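Local atomic coordinates of butyryl-CoA dehydrogenase (Marinomonas mediterranea, PDB entry 6CXT), a protein that belongs to the acyl-CoA dehydrogenase family of flavoproteins and holds flavin-adenine dinucleotide together with FK4 in this structure. Residues F62-T67 with W304-D309; A88-A93 with P112-G117; I98-S103 with M239-C244. All blocks are in the same frame, centred on the assembly; numbering follows the deposited sequence.

Helices 64-77 and 81-101 follow each other in the chain and supply the first segment of every contact. Contact 1 comes first, at 62-67, and its partner 304-309 comes last, so it spans the longest loop and both others fall within it. Contact 2 closes the shortest loop, between 88-93 and 112-117 on helix 104-114, within the N-terminal helical part. Contact 3 leaves helix 81-101 near its end and reaches helix 231-245, so its loop takes in the strands of the middle domain. Contacts 2 and 3 cross along the chain. Contacts 1 and 3 tie the N-terminal helices to the C-terminal ones. Lys306 and Asp240 join these two contacts by a salt bridge.

Contact 1 (F62-T67 with W304-D309); sequences FDILTT and WQKSQD
Ile64 lays its CD1 methyl against the aliphatic part of Lys306 and beside the hydroxyl of Ser307. CD1 is 3.7 Å from Lys306 CG and 3.6 Å from Ser307 OG. The two longer side chains cross at about a right angle. In Ile64, CG1 stands anti to the carbonyl carbon (chi1 -53°), and this branch carries CD1 to the lysine. The amino end of Lys306 leads away from Ile64. It forms a salt bridge with Asp240 and a cation-pi contact with Trp241, both on helix 231-245.

The next residue, Leu65, lies alongside Trp304 and points the same way. Its CD1 meets Trp304 CB at 4.0 Å and sits at the edge of the indole, near the ring plane. The NE2 of Gln308 lies over one face of that indole, toward the rim, and donates to Trp304 O. Phe3 of the second subunit meets the Trp304 ring edge-to-face, so this side of the contact also belongs to a subunit interface.

Polar links between the segments run through two waters. One accepts from Ile64 N, and a second accepts from Leu65 N at 2.8 Å. Both waters are also hydrogen-bonded to Ser307 OG. They occupy two amide groups in the first turn of helix 64-77. Asp63 caps the same turn. Its OD1 takes Thr66 N at 2.9 Å, 33° out of the carboxylate plane on the syn side, and also accepts from Thr66 OG1. Ser307 thus faces an N-capped helix start from the end of helix 279-306. Such joining of N-terminal and C-terminal helices belongs to the all-helical domains of the acyl-CoA dehydrogenase fold.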
loop_
_atom_site.group_PDB
_atom_site.type_symbol
_atom_site.label_atom_id
_atom_site.label_comp_id
_atom_site.label_asym_id
_atom_site.label_seq_id
_atom_site.Cartn_x
_atom_site.Cartn_y
_atom_site.Cartn_z
ATOM N N PHE B 62 34.983 18.345 -3.525
ATOM C CA PHE B 62 34.609 16.962 -3.870
ATOM C C PHE B 62 33.622 16.866 -5.010
ATOM O O PHE B 62 32.829 17.780 -5.239
ATOM C CB PHE B 62 34.031 16.230 -2.656
ATOM C CG PHE B 62 35.020 15.940 -1.584
ATOM C CD1 PHE B 62 36.356 15.567 -1.900
ATOM C CD2 PHE B 62 34.631 15.961 -0.242
ATOM C CE1 PHE B 62 37.256 15.283 -0.884
ATOM C CE2 PHE B 62 35.523 15.643 0.764
ATOM C CZ PHE B 62 36.841 15.319 0.451
ATOM N N ASP B 63 33.637 15.753 -5.742
ATOM C CA ASP B 63 32.569 15.538 -6.722
ATOM C C ASP B 63 31.257 15.187 -5.974
ATOM O O ASP B 63 31.280 14.912 -4.771
ATOM C CB ASP B 63 32.942 14.467 -7.752
ATOM C CG ASP B 63 33.238 13.100 -7.128
ATOM O OD1 ASP B 63 32.995 12.861 -5.962
ATOM O OD2 ASP B 63 33.727 12.204 -7.824
ATOM N N ILE B 64 30.153 15.185 -6.704
ATOM C CA ILE B 64 28.813 14.908 -6.128
ATOM C C ILE B 64 28.717 13.543 -5.423
ATOM O O ILE B 64 28.244 13.448 -4.281
ATOM C CB ILE B 64 27.689 15.124 -7.160
ATOM C CG1 ILE B 64 27.824 16.516 -7.765
ATOM C CG2 ILE B 64 26.326 15.140 -6.470
ATOM C CD1 ILE B 64 27.010 16.662 -9.035
ATOM N N LEU B 65 29.218 12.495 -6.056
ATOM C CA LEU B 65 29.165 11.201 -5.388
ATOM C C LEU B 65 29.900 11.120 -4.082
ATOM O O LEU B 65 29.371 10.534 -3.109
ATOM C CB LEU B 65 29.625 10.041 -6.294
ATOM C CG LEU B 65 28.494 9.490 -7.164
ATOM C CD1 LEU B 65 29.109 8.710 -8.326
ATOM C CD2 LEU B 65 27.498 8.621 -6.351
ATOM N N THR B 66 31.131 11.665 -4.041
ATOM C CA THR B 66 31.888 11.648 -2.813
ATOM C C THR B 66 31.148 12.475 -1.745
ATOM O O THR B 66 31.116 12.092 -0.567
ATOM C CB THR B 66 33.311 12.230 -3.007
ATOM O OG1 THR B 66 33.985 11.460 -4.008
ATOM C CG2 THR B 66 34.079 12.116 -1.729
ATOM N N THR B 67 30.616 13.616 -2.173
ATOM C CA THR B 67 29.945 14.525 -1.250
ATOM C C THR B 67 28.723 13.792 -0.642
ATOM O O THR B 67 28.552 13.789 0.580
ATOM C CB THR B 67 29.435 15.780 -1.983
ATOM O OG1 THR B 67 30.535 16.590 -2.399
ATOM C CG2 THR B 67 28.490 16.640 -1.081
ATOM N N TRP B 304 25.289 10.435 -9.592
ATOM C CA TRP B 304 26.111 10.145 -10.764
ATOM C C TRP B 304 25.596 10.871 -11.985
ATOM O O TRP B 304 26.377 11.429 -12.766
ATOM C CB TRP B 304 26.175 8.623 -11.045
ATOM C CG TRP B 304 26.873 8.318 -12.336
ATOM C CD1 TRP B 304 28.218 8.182 -12.521
ATOM C CD2 TRP B 304 26.263 8.126 -13.607
ATOM N NE1 TRP B 304 28.487 7.911 -13.845
ATOM C CE2 TRP B 304 27.309 7.868 -14.537
ATOM C CE3 TRP B 304 24.936 8.116 -14.057
ATOM C CZ2 TRP B 304 27.069 7.620 -15.895
ATOM C CZ3 TRP B 304 24.699 7.871 -15.428
ATOM C CH2 TRP B 304 25.771 7.617 -16.320
ATOM N N GLN B 305 24.293 10.826 -12.192
ATOM C CA GLN B 305 23.724 11.419 -13.382
ATOM C C GLN B 305 23.908 12.952 -13.391
ATOM O O GLN B 305 24.136 13.559 -14.464
ATOM C CB GLN B 305 22.253 11.073 -13.548
ATOM C CG GLN B 305 21.915 10.891 -15.006
ATOM C CD GLN B 305 20.448 10.900 -15.281
ATOM O OE1 GLN B 305 19.651 11.564 -14.590
ATOM N NE2 GLN B 305 20.064 10.162 -16.299
ATOM N N LYS B 306 23.779 13.559 -12.206
ATOM C CA LYS B 306 23.979 14.998 -12.042
ATOM C C LYS B 306 25.401 15.405 -12.448
ATOM O O LYS B 306 25.603 16.524 -12.893
ATOM C CB LYS B 306 23.653 15.444 -10.608
ATOM C CG LYS B 306 23.558 16.951 -10.458
ATOM C CD LYS B 306 23.038 17.356 -9.059
ATOM C CE LYS B 306 23.408 18.817 -8.763
ATOM N NZ LYS B 306 22.874 19.708 -9.826
ATOM N N SER B 307 26.360 14.506 -12.296
ATOM C CA SER B 307 27.734 14.741 -12.749
ATOM C C SER B 307 27.935 14.564 -14.266
ATOM O O SER B 307 29.050 14.740 -14.722
ATOM C CB SER B 307 28.689 13.771 -12.040
ATOM O OG SER B 307 28.569 13.878 -10.625
ATOM N N GLN B 308 26.901 14.185 -15.027
ATOM C CA GLN B 308 27.037 13.867 -16.472
ATOM C C GLN B 308 26.576 14.955 -17.440
ATOM O O GLN B 308 26.643 14.775 -18.663
ATOM C CB GLN B 308 26.274 12.567 -16.860
ATOM C CG GLN B 308 26.662 11.318 -16.072
ATOM C CD GLN B 308 28.165 11.123 -15.954
ATOM O OE1 GLN B 308 28.844 10.943 -16.955
ATOM N NE2 GLN B 308 28.684 11.127 -14.730
ATOM N N ASP B 309 26.076 16.070 -16.944
ATOM C CA ASP B 309 25.566 17.106 -17.877
ATOM C C ASP B 309 24.581 16.527 -18.934
ATOM O O ASP B 309 24.800 16.582 -20.151
ATOM C CB ASP B 309 26.727 17.886 -18.530
ATOM C CG ASP B 309 26.513 19.384 -18.501
ATOM O OD1 ASP B 309 25.701 19.871 -17.675
ATOM O OD2 ASP B 309 27.173 20.078 -19.303
HETATM O O HOH W 1 30.663 15.866 -9.653
HETATM O O HOH W 2 30.032 12.491 -8.781
#

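Contact 2 (A88-A93 with P112-G117); sequences AAHTFA and PDLATG
The 88-93 segment is helical with a wider pi-type turn at 89-93, while 112-117 runs off the end of helix 104-114 into a Schellman motif at Gly117, whose phi is positive. His90 spans the gap between them. Its NE2 donates to Leu114 O at 3.0 Å, with an N-H...O angle of 154°. The acceptor lies in the plane of the imidazole. The donor is tilted 31° from the carbonyl plane of Leu114.

The same oxygen also takes Gly117 N at 3.1 Å, from the opposite face of that plane. Two bonds therefore grip Leu114 O, and one of them is part of the Schellman turn. In this way a histidine from the ligand-pocket helix is fastened to the C-terminal end of the next helix, within the N-terminal helical domain of the acyl-CoA dehydrogenase fold. Ala89, its neighbour in sequence, touches FK4.

The CG of His90 is anti to the backbone N (chi1 156°), which sends the ring out toward Leu114. Leu114 adds an apolar touch, with CD2 3.6 Å from His90 CE1. The other ring nitrogen, ND1, is hydrogen-bonded to Ala121 N of strand 121-124, so both nitrogens of this buried ring have partners. Phe47 and Trp38 meet the imidazole edge-to-face, and Trp38 NE1 bonds to Gly117 O.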
loop_
_atom_site.group_PDB
_atom_site.type_symbol
_atom_site.label_atom_id
_atom_site.label_comp_id
_atom_site.label_asym_id
_atom_site.label_seq_id
_atom_site.Cartn_x
_atom_site.Cartn_y
_atom_site.Cartn_z
ATOM N N ALA B 88 22.627 21.253 5.459
ATOM C CA ALA B 88 22.508 20.951 4.046
ATOM C C ALA B 88 21.698 22.009 3.316
ATOM O O ALA B 88 21.950 22.285 2.149
ATOM C CB ALA B 88 21.908 19.522 3.855
ATOM N N ALA B 89 20.766 22.642 4.024
ATOM C CA ALA B 89 19.946 23.686 3.456
ATOM C C ALA B 89 20.915 24.858 3.133
ATOM O O ALA B 89 20.921 25.394 2.049
ATOM C CB ALA B 89 18.926 24.158 4.478
ATOM N N HIS B 90 21.742 25.191 4.107
ATOM C CA HIS B 90 22.754 26.231 3.957
ATOM C C HIS B 90 23.702 25.939 2.780
ATOM O O HIS B 90 23.972 26.819 1.926
ATOM C CB HIS B 90 23.497 26.271 5.297
ATOM C CG HIS B 90 24.880 26.825 5.235
ATOM N ND1 HIS B 90 25.184 28.099 5.671
ATOM C CD2 HIS B 90 26.059 26.261 4.884
ATOM C CE1 HIS B 90 26.490 28.296 5.592
ATOM N NE2 HIS B 90 27.050 27.201 5.115
ATOM N N THR B 91 24.213 24.714 2.716
ATOM C CA THR B 91 25.177 24.356 1.674
ATOM C C THR B 91 24.552 24.256 0.285
ATOM O O THR B 91 25.088 24.830 -0.667
ATOM C CB THR B 91 25.899 23.057 1.988
ATOM O OG1 THR B 91 26.629 23.232 3.199
ATOM C CG2 THR B 91 26.901 22.640 0.860
ATOM N N PHE B 92 23.430 23.531 0.149
ATOM C CA PHE B 92 22.963 23.185 -1.186
ATOM C C PHE B 92 22.008 24.186 -1.746
ATOM O O PHE B 92 21.970 24.389 -2.971
ATOM C CB PHE B 92 22.451 21.713 -1.225
ATOM C CG PHE B 92 23.570 20.760 -0.931
ATOM C CD1 PHE B 92 24.545 20.504 -1.913
ATOM C CD2 PHE B 92 23.718 20.194 0.307
ATOM C CE1 PHE B 92 25.626 19.699 -1.664
ATOM C CE2 PHE B 92 24.814 19.374 0.570
ATOM C CZ PHE B 92 25.767 19.114 -0.416
ATOM N N ALA B 93 21.188 24.796 -0.891
ATOM C CA ALA B 93 20.278 25.800 -1.398
ATOM C C ALA B 93 20.901 27.226 -1.441
ATOM O O ALA B 93 20.315 28.132 -2.055
ATOM C CB ALA B 93 18.928 25.817 -0.657
ATOM N N PRO B 112 34.217 31.936 1.661
ATOM C CA PRO B 112 35.069 31.446 2.717
ATOM C C PRO B 112 34.378 31.201 4.056
ATOM O O PRO B 112 34.718 30.235 4.702
ATOM C CB PRO B 112 36.155 32.555 2.844
ATOM C CG PRO B 112 36.334 32.974 1.394
ATOM C CD PRO B 112 34.878 33.049 0.908
ATOM N N ASP B 113 33.463 32.068 4.477
ATOM C CA ASP B 113 32.834 31.909 5.805
ATOM C C ASP B 113 31.606 30.968 5.714
ATOM O O ASP B 113 31.242 30.339 6.704
ATOM C CB ASP B 113 32.357 33.231 6.415
ATOM C CG ASP B 113 33.504 34.127 6.916
ATOM O OD1 ASP B 113 34.656 33.676 7.125
ATOM O OD2 ASP B 113 33.193 35.309 7.117
ATOM N N LEU B 114 30.984 30.904 4.541
ATOM C CA LEU B 114 29.928 29.891 4.318
ATOM C C LEU B 114 30.549 28.497 4.418
ATOM O O LEU B 114 29.976 27.586 5.073
ATOM C CB LEU B 114 29.225 30.124 2.990
ATOM C CG LEU B 114 28.361 31.386 2.918
ATOM C CD1 LEU B 114 27.701 31.484 1.567
ATOM C CD2 LEU B 114 27.357 31.488 4.055
ATOM N N ALA B 115 31.710 28.330 3.831
ATOM C CA ALA B 115 32.365 27.053 3.802
ATOM C C ALA B 115 32.804 26.495 5.124
ATOM O O ALA B 115 32.978 25.344 5.236
ATOM C CB ALA B 115 33.509 27.063 2.827
ATOM N N THR B 116 33.009 27.342 6.107
ATOM C CA THR B 116 33.391 26.882 7.410
ATOM C C THR B 116 32.204 26.899 8.361
ATOM O O THR B 116 32.273 26.448 9.436
ATOM C CB THR B 116 34.452 27.792 8.029
ATOM O OG1 THR B 116 33.935 29.106 8.122
ATOM C CG2 THR B 116 35.660 27.795 7.212
ATOM N N GLY B 117 31.127 27.511 7.946
ATOM C CA GLY B 117 29.985 27.635 8.782
ATOM C C GLY B 117 30.043 28.825 9.713
ATOM O O GLY B 117 29.212 28.975 10.530
#

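Contact 3 (I98-S103 with M239-C244); sequences ILEHGS and MDWERC. With FK4 (S-[2-({N-[(2R)-2-hydroxy-4-{[(R)-hydroxy(oxo)-lambda~5~-phosphanyl]oxy}-3,3-dimethylbutanoyl]-beta-alanyl}amino)ethyl] 1H-pyrrole-2-carbothioate), chain C.
Trp241 NE1 points at the carboxylate of Glu100, 2.9 Å from OE2 and 3.2 Å from OE1. This link between the two segments is forked but weak. Both bonds are bent, at 141°. OE2 sits at the edge of the indole, near its plane, while the carboxylate and ring planes are turned 65° apart. Glu100 reaches the nitrogen with a chain extended beyond CG.

On the same helix as Trp241, Arg243 holds FK4 by two hydrogen bonds from NH2. One goes to FK4 O26 at 2.8 Å, with an N-H...O angle of 154°, and the other to FK4 O27 at 3.1 Å. Its NE bonds to Ser363 O, which steadies the guanidinium from a second direction. Met239 CB lies over the centre of one guanidinium face, 3.6 Å above the plane.

Further out, Met239 brings its methyl CE to 3.9 Å from FK4 S18, with the chain bent at chi2 and chi3.

Trp241 thus looks toward helix 81-101 and Arg243 toward the ligand. Phe92 and Met96 of helix 81-101 pack on the tryptophan, while Val316 of helix 313-338 and Leu372 of helix 366-377 touch Arg243. Helix 231-245 thus has helix 81-101 against Trp241 and helices 313-338 and 366-377 against Arg243, and His101 bonds through its backbone to Gly226, just past strand 224-225.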
loop_
_atom_site.group_PDB
_atom_site.type_symbol
_atom_site.label_atom_id
_atom_site.label_comp_id
_atom_site.label_asym_id
_atom_site.label_seq_id
_atom_site.Cartn_x
_atom_site.Cartn_y
_atom_site.Cartn_z
ATOM N N ILE B 98 25.317 30.451 -5.012
ATOM C CA ILE B 98 26.316 31.501 -4.908
ATOM C C ILE B 98 27.511 31.100 -5.756
ATOM O O ILE B 98 27.962 31.909 -6.577
ATOM C CB ILE B 98 26.720 31.783 -3.444
ATOM C CG1 ILE B 98 25.581 32.556 -2.781
ATOM C CG2 ILE B 98 28.067 32.552 -3.348
ATOM C CD1 ILE B 98 25.664 32.602 -1.256
ATOM N N LEU B 99 28.035 29.887 -5.519
ATOM C CA LEU B 99 29.106 29.323 -6.320
ATOM C C LEU B 99 28.786 29.352 -7.821
ATOM O O LEU B 99 29.638 29.766 -8.615
ATOM C CB LEU B 99 29.496 27.905 -5.873
ATOM C CG LEU B 99 30.632 27.198 -6.629
ATOM C CD1 LEU B 99 31.985 27.919 -6.428
ATOM C CD2 LEU B 99 30.763 25.758 -6.173
ATOM N N GLU B 100 27.572 28.974 -8.213
ATOM C CA GLU B 100 27.233 28.847 -9.630
ATOM C C GLU B 100 26.846 30.122 -10.361
ATOM O O GLU B 100 26.958 30.172 -11.587
ATOM C CB GLU B 100 26.166 27.761 -9.840
ATOM C CG GLU B 100 26.657 26.445 -9.250
ATOM C CD GLU B 100 25.776 25.271 -9.591
ATOM O OE1 GLU B 100 24.533 25.423 -9.703
ATOM O OE2 GLU B 100 26.375 24.194 -9.752
ATOM N N HIS B 101 26.391 31.135 -9.634
ATOM C CA HIS B 101 25.764 32.324 -10.237
ATOM C C HIS B 101 26.165 33.649 -9.642
ATOM O O HIS B 101 25.666 34.694 -10.083
ATOM C CB HIS B 101 24.258 32.229 -10.177
ATOM C CG HIS B 101 23.724 31.032 -10.886
ATOM N ND1 HIS B 101 23.605 30.971 -12.260
ATOM C CD2 HIS B 101 23.336 29.822 -10.415
ATOM C CE1 HIS B 101 23.147 29.780 -12.601
ATOM N NE2 HIS B 101 22.971 29.068 -11.500
ATOM N N GLY B 102 26.997 33.608 -8.620
ATOM C CA GLY B 102 27.516 34.849 -8.039
ATOM C C GLY B 102 28.675 35.397 -8.896
ATOM O O GLY B 102 29.454 34.616 -9.489
ATOM N N SER B 103 28.806 36.735 -8.935
ATOM C CA SER B 103 30.013 37.382 -9.500
ATOM C C SER B 103 31.246 36.807 -8.785
ATOM O O SER B 103 31.130 36.306 -7.657
ATOM C CB SER B 103 29.944 38.892 -9.240
ATOM O OG SER B 103 30.309 39.152 -7.893
ATOM N N MET B 239 17.391 23.744 -6.192
ATOM C CA MET B 239 16.566 22.552 -5.826
ATOM C C MET B 239 17.146 21.280 -6.442
ATOM O O MET B 239 17.081 20.220 -5.842
ATOM C CB MET B 239 15.130 22.732 -6.230
ATOM C CG MET B 239 14.345 23.675 -5.360
ATOM S SD MET B 239 14.497 23.265 -3.573
ATOM C CE MET B 239 15.736 24.471 -3.010
ATOM N N ASP B 240 17.767 21.380 -7.612
ATOM C CA ASP B 240 18.444 20.195 -8.138
ATOM C C ASP B 240 19.565 19.744 -7.220
ATOM O O ASP B 240 19.738 18.543 -6.972
ATOM C CB ASP B 240 18.893 20.387 -9.578
ATOM C CG ASP B 240 19.167 19.074 -10.264
ATOM O OD1 ASP B 240 18.198 18.280 -10.447
ATOM O OD2 ASP B 240 20.339 18.826 -10.606
ATOM N N TRP B 241 20.307 20.697 -6.660
ATOM C CA TRP B 241 21.316 20.384 -5.681
ATOM C C TRP B 241 20.707 19.863 -4.361
ATOM O O TRP B 241 21.200 18.882 -3.795
ATOM C CB TRP B 241 22.185 21.637 -5.340
ATOM C CG TRP B 241 23.269 21.853 -6.365
ATOM C CD1 TRP B 241 23.307 22.825 -7.363
ATOM C CD2 TRP B 241 24.462 21.098 -6.492
ATOM N NE1 TRP B 241 24.454 22.686 -8.108
ATOM C CE2 TRP B 241 25.192 21.649 -7.596
ATOM C CE3 TRP B 241 24.995 20.000 -5.799
ATOM C CZ2 TRP B 241 26.383 21.105 -8.032
ATOM C CZ3 TRP B 241 26.192 19.493 -6.201
ATOM C CH2 TRP B 241 26.897 20.061 -7.314
ATOM N N GLU B 242 19.708 20.555 -3.869
ATOM C CA GLU B 242 19.140 20.232 -2.542
ATOM C C GLU B 242 18.390 18.875 -2.578
ATOM O O GLU B 242 18.601 18.012 -1.731
ATOM C CB GLU B 242 18.193 21.330 -2.100
ATOM C CG GLU B 242 17.729 21.119 -0.671
ATOM C CD GLU B 242 16.840 22.245 -0.203
ATOM O OE1 GLU B 242 17.378 23.236 0.306
ATOM O OE2 GLU B 242 15.602 22.159 -0.315
ATOM N N ARG B 243 17.544 18.692 -3.586
ATOM C CA ARG B 243 16.717 17.475 -3.705
ATOM C C ARG B 243 17.625 16.264 -3.865
ATOM O O ARG B 243 17.283 15.174 -3.422
ATOM C CB ARG B 243 15.768 17.610 -4.897
ATOM C CG ARG B 243 14.587 18.560 -4.626
ATOM C CD ARG B 243 13.848 18.762 -5.954
ATOM N NE ARG B 243 12.886 19.846 -5.809
ATOM C CZ ARG B 243 12.350 20.528 -6.836
ATOM N NH1 ARG B 243 12.722 20.262 -8.081
ATOM N NH2 ARG B 243 11.461 21.496 -6.606
ATOM N N CYS B 244 18.786 16.466 -4.494
ATOM C CA CYS B 244 19.758 15.397 -4.705
ATOM C C CYS B 244 20.588 15.110 -3.448
ATOM O O CYS B 244 20.634 13.938 -2.957
ATOM C CB CYS B 244 20.713 15.745 -5.859
ATOM S SG CYS B 244 21.878 14.418 -6.305
HETATM O O01 FK4 C . 11.617 23.030 -12.723
HETATM P P02 FK4 C . 10.708 24.303 -12.689
HETATM O O03 FK4 C . 9.634 24.373 -11.548
HETATM C C04 FK4 C . 8.988 23.198 -11.151
HETATM C C05 FK4 C . 7.624 23.388 -10.560
HETATM C C06 FK4 C . 7.096 21.991 -10.139
HETATM C C07 FK4 C . 6.722 24.031 -11.648
HETATM C C08 FK4 C . 7.649 24.369 -9.358
HETATM O O09 FK4 C . 6.367 24.821 -8.995
HETATM C C10 FK4 C . 8.403 23.814 -8.133
HETATM N N11 FK4 C . 7.572 23.705 -6.943
HETATM C C12 FK4 C . 8.162 23.179 -5.763
HETATM C C13 FK4 C . 8.754 24.290 -4.869
HETATM C C14 FK4 C . 9.851 23.815 -4.016
HETATM N N15 FK4 C . 9.953 24.602 -2.864
HETATM C C16 FK4 C . 11.043 24.352 -1.919
HETATM C C17 FK4 C . 11.438 25.630 -1.155
HETATM S S18 FK4 C . 13.026 25.498 -0.385
HETATM C C19 FK4 C . 12.795 24.141 0.765
HETATM C C20 FK4 C . 14.029 24.141 1.578
HETATM C C21 FK4 C . 14.271 23.473 2.758
HETATM C C22 FK4 C . 15.605 23.781 3.097
HETATM C C23 FK4 C . 16.138 24.645 2.108
HETATM N N24 FK4 C . 15.196 24.868 1.168
HETATM O O25 FK4 C . 11.632 23.791 1.065
HETATM O O26 FK4 C . 10.606 22.886 -4.292
HETATM O O27 FK4 C . 9.615 23.412 -8.126
HETATM O O28 FK4 C . 11.601 25.492 -12.548
#